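Local coordinates for protein GCN5-related N-acetyltransferase (Brucella abortus, PDB 7N1L) that probably transfers an acyl group, most likely acetyl from acetyl-CoA, to an amino group of its substrate, as GNAT-family N-acetyltransferases do, at residues V86-F91 with H108-H113. Numbering follows the deposited sequence.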
ATOM      1  N   VAL A  86     -10.479 -18.192  12.905  1.00 35.08           N
ATOM      2  CA  VAL A  86      -9.357 -18.105  13.850  1.00 35.07           C
ATOM      3  C   VAL A  86      -8.118 -17.399  13.297  1.00 33.52           C
ATOM      4  O   VAL A  86      -7.067 -17.430  13.947  1.00 34.61           O
ATOM      5  CB  VAL A  86      -8.960 -19.494  14.380  1.00 33.57           C
ATOM      6  CG1 VAL A  86     -10.127 -20.144  15.103  1.00 32.99           C
ATOM      7  CG2 VAL A  86      -8.429 -20.372  13.263  1.00 33.08           C
ATOM      8  N   GLY A  87      -8.202 -16.829  12.085  1.00 33.55           N
ATOM      9  CA  GLY A  87      -7.109 -16.057  11.498  1.00 30.12           C
ATOM     10  C   GLY A  87      -7.580 -15.188  10.341  1.00 30.18           C
ATOM     11  O   GLY A  87      -8.691 -15.358   9.836  1.00 29.47           O
ATOM     12  N   PHE A  88      -6.761 -14.195   9.968  1.00 29.27           N
ATOM     13  CA  PHE A  88      -7.060 -13.411   8.769  1.00 28.58           C
ATOM     14  C   PHE A  88      -5.790 -12.778   8.221  1.00 30.27           C
ATOM     15  O   PHE A  88      -4.782 -12.649   8.923  1.00 28.67           O
ATOM     16  CB  PHE A  88      -8.120 -12.326   9.009  1.00 26.65           C
ATOM     17  CG  PHE A  88      -7.664 -11.176   9.872  1.00 27.11           C
ATOM     18  CD1 PHE A  88      -6.994 -10.081   9.319  1.00 27.96           C
ATOM     19  CD2 PHE A  88      -7.953 -11.151  11.226  1.00 26.68           C
ATOM     20  CE1 PHE A  88      -6.614  -9.009  10.105  1.00 24.15           C
ATOM     21  CE2 PHE A  88      -7.578 -10.082  12.015  1.00 28.22           C
ATOM     22  CZ  PHE A  88      -6.908  -9.003  11.447  1.00 27.02           C
ATOM     23  N   VAL A  89      -5.848 -12.399   6.942  1.00 28.76           N
ATOM     24  CA  VAL A  89      -4.836 -11.532   6.347  1.00 28.65           C
ATOM     25  C   VAL A  89      -5.562 -10.538   5.453  1.00 28.89           C
ATOM     26  O   VAL A  89      -6.437 -10.927   4.669  1.00 30.12           O
ATOM     27  CB  VAL A  89      -3.741 -12.305   5.573  1.00 25.35           C
ATOM     28  CG1 VAL A  89      -4.311 -13.122   4.441  1.00 27.39           C
ATOM     29  CG2 VAL A  89      -2.697 -11.338   5.041  1.00 28.18           C
ATOM     30  N   ILE A  90      -5.221  -9.254   5.603  1.00 27.80           N
ATOM     31  CA  ILE A  90      -5.770  -8.153   4.814  1.00 27.89           C
ATOM     32  C   ILE A  90      -4.758  -7.776   3.743  1.00 29.37           C
ATOM     33  O   ILE A  90      -3.580  -7.548   4.050  1.00 26.12           O
ATOM     34  CB  ILE A  90      -6.088  -6.941   5.707  1.00 29.02           C
ATOM     35  CG1 ILE A  90      -7.138  -7.307   6.765  1.00 27.96           C
ATOM     36  CG2 ILE A  90      -6.575  -5.752   4.864  1.00 26.82           C
ATOM     37  CD1 ILE A  90      -7.288  -6.246   7.872  1.00 24.70           C
ATOM     38  N   PHE A  91      -5.206  -7.695   2.486  1.00 29.69           N
ATOM     39  CA  PHE A  91      -4.294  -7.419   1.384  1.00 25.82           C
ATOM     40  C   PHE A  91      -4.927  -6.500   0.360  1.00 28.35           C
ATOM     41  O   PHE A  91      -6.151  -6.449   0.214  1.00 28.01           O
ATOM     42  CB  PHE A  91      -3.850  -8.701   0.684  1.00 27.32           C
ATOM     43  CG  PHE A  91      -4.943  -9.433  -0.033  1.00 26.98           C
ATOM     44  CD1 PHE A  91      -5.798 -10.287   0.664  1.00 29.80           C
ATOM     45  CD2 PHE A  91      -5.075  -9.347  -1.410  1.00 28.84           C
ATOM     46  CE1 PHE A  91      -6.793 -11.007  -0.007  1.00 27.16           C
ATOM     47  CE2 PHE A  91      -6.066 -10.055  -2.083  1.00 24.09           C
ATOM     48  CZ  PHE A  91      -6.919 -10.884  -1.378  1.00 27.46           C
ATOM     49  N   HIS A 108      -1.380  -6.438   7.339  1.00 27.01           N
ATOM     50  CA  HIS A 108      -1.980  -6.936   8.565  1.00 28.18           C
ATOM     51  C   HIS A 108      -2.240  -8.426   8.457  1.00 28.65           C
ATOM     52  O   HIS A 108      -2.953  -8.879   7.555  1.00 27.22           O
ATOM     53  CB  HIS A 108      -3.297  -6.206   8.857  1.00 30.04           C
ATOM     54  CG  HIS A 108      -3.193  -4.715   8.798  1.00 28.76           C
ATOM     55  ND1 HIS A 108      -2.599  -3.970   9.796  1.00 30.06           N
ATOM     56  CD2 HIS A 108      -3.591  -3.831   7.851  1.00 29.03           C
ATOM     57  CE1 HIS A 108      -2.657  -2.689   9.475  1.00 29.86           C
ATOM     58  NE2 HIS A 108      -3.243  -2.580   8.298  1.00 28.87           N
ATOM     59  N   ILE A 109      -1.718  -9.166   9.428  1.00 29.20           N
ATOM     60  CA  ILE A 109      -1.965 -10.591   9.557  1.00 26.82           C
ATOM     61  C   ILE A 109      -2.179 -10.857  11.032  1.00 30.46           C
ATOM     62  O   ILE A 109      -1.633 -10.150  11.884  1.00 29.54           O
ATOM     63  CB  ILE A 109      -0.810 -11.430   8.980  1.00 28.23           C
ATOM     64  CG1 ILE A 109      -1.233 -12.894   8.840  1.00 27.91           C
ATOM     65  CG2 ILE A 109       0.503 -11.218   9.786  1.00 23.84           C
ATOM     66  CD1 ILE A 109      -0.408 -13.654   7.829  1.00 26.14           C
ATOM     67  N   TYR A 110      -3.056 -11.822  11.335  1.00 30.22           N
ATOM     68  CA  TYR A 110      -3.376 -12.120  12.724  1.00 29.01           C
ATOM     69  C   TYR A 110      -3.949 -13.526  12.841  1.00 32.60           C
ATOM     70  O   TYR A 110      -4.849 -13.903  12.082  1.00 32.02           O
ATOM     71  CB  TYR A 110      -4.374 -11.112  13.289  1.00 28.35           C
ATOM     72  CG  TYR A 110      -4.679 -11.340  14.743  1.00 30.78           C
ATOM     73  CD1 TYR A 110      -3.753 -11.023  15.700  1.00 34.28           C
ATOM     74  CD2 TYR A 110      -5.896 -11.870  15.162  1.00 32.29           C
ATOM     75  CE1 TYR A 110      -4.001 -11.231  17.033  1.00 35.38           C
ATOM     76  CE2 TYR A 110      -6.170 -12.061  16.502  1.00 32.24           C
ATOM     77  CZ  TYR A 110      -5.208 -11.735  17.431  1.00 35.44           C
ATOM     78  OH  TYR A 110      -5.404 -11.923  18.777  1.00 40.38           O
ATOM     79  N   VAL A 111      -3.466 -14.265  13.839  1.00 32.24           N
ATOM     80  CA  VAL A 111      -3.986 -15.581  14.195  1.00 31.97           C
ATOM     81  C   VAL A 111      -4.413 -15.535  15.655  1.00 33.07           C
ATOM     82  O   VAL A 111      -3.645 -15.089  16.518  1.00 34.00           O
ATOM     83  CB  VAL A 111      -2.945 -16.695  13.974  1.00 33.37           C
ATOM     84  CG1 VAL A 111      -3.475 -18.050  14.506  1.00 33.25           C
ATOM     85  CG2 VAL A 111      -2.560 -16.794  12.499  1.00 31.14           C
ATOM     86  N   HIS A 112      -5.625 -16.018  15.924  1.00 34.33           N
ATOM     87  CA  HIS A 112      -6.139 -16.109  17.286  1.00 35.62           C
ATOM     88  C   HIS A 112      -5.121 -16.812  18.165  1.00 35.20           C
ATOM     89  O   HIS A 112      -4.485 -17.772  17.740  1.00 35.32           O
ATOM     90  CB  HIS A 112      -7.451 -16.881  17.255  1.00 35.70           C
ATOM     91  CG  HIS A 112      -8.130 -17.012  18.573  1.00 38.45           C
ATOM     92  ND1 HIS A 112      -7.661 -17.828  19.578  1.00 39.89           N
ATOM     93  CD2 HIS A 112      -9.292 -16.487  19.026  1.00 42.86           C
ATOM     94  CE1 HIS A 112      -8.480 -17.768  20.612  1.00 40.04           C
ATOM     95  NE2 HIS A 112      -9.487 -16.974  20.297  1.00 44.35           N
ATOM     96  N   HIS A 113      -4.959 -16.319  19.393  1.00 35.41           N
ATOM     97  CA  HIS A 113      -3.884 -16.790  20.262  1.00 36.59           C
ATOM     98  C   HIS A 113      -4.043 -18.248  20.692  1.00 38.45           C
ATOM     99  O   HIS A 113      -3.058 -18.857  21.131  1.00 43.50           O
ATOM    100  CB  HIS A 113      -3.758 -15.885  21.492  1.00 39.92           C
ATOM    101  CG  HIS A 113      -5.026 -15.737  22.273  1.00 42.61           C
ATOM    102  ND1 HIS A 113      -6.135 -15.085  21.775  1.00 39.50           N
ATOM    103  CD2 HIS A 113      -5.361 -16.156  23.519  1.00 44.70           C
ATOM    104  CE1 HIS A 113      -7.102 -15.110  22.678  1.00 43.12           C
ATOM    105  NE2 HIS A 113      -6.657 -15.753  23.746  1.00 48.33           N
TER
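The antiparallel hairpin of strands 84-96 and 101-111, in the interior of the GNAT-fold sheet, pairs residues 86-90 with 108-112; the axes of segments 86-91 and 108-111 approach to 4.8 Å, their directions 174° apart. Phe88 and Tyr110 form a hydrogen-bonded pair: Phe88 N donates to Tyr110 O (2.9 Å), and Tyr110 N returns a bond to Phe88 O (3.1 Å). Ile90 N reaches His108 O at 3.0 Å. At the other end, just past the strand, His112 N bonds to Val86 O (2.8 Å), coming from above the carbonyl plane rather than within it. Gly87 faces Val111 in a non-hydrogen-bonded pair, its CA 3.2 Å from Tyr110 O in a CA-H...O contact. With CG set between backbone N and carbonyl carbon (chi1 70°), the Phe88 ring swings toward the partner strand and lays CE2 against Tyr110 CB at 3.6 Å. On the opposite face Val89 CB meets Ile109 CG1 at 4.2 Å. Helix 38-52 covers the Phe88 and Tyr110 face, where Phe41 packs edge-to-face with Phe88 and Tyr48 OH bonds to His108 ND1. Helix 120-129 covers Val89, Ile109 and Val111, while strand 74-81 continues the sheet beyond 86-91, with Val86 and Gly87 forming a classic beta bulge opposite Ala79.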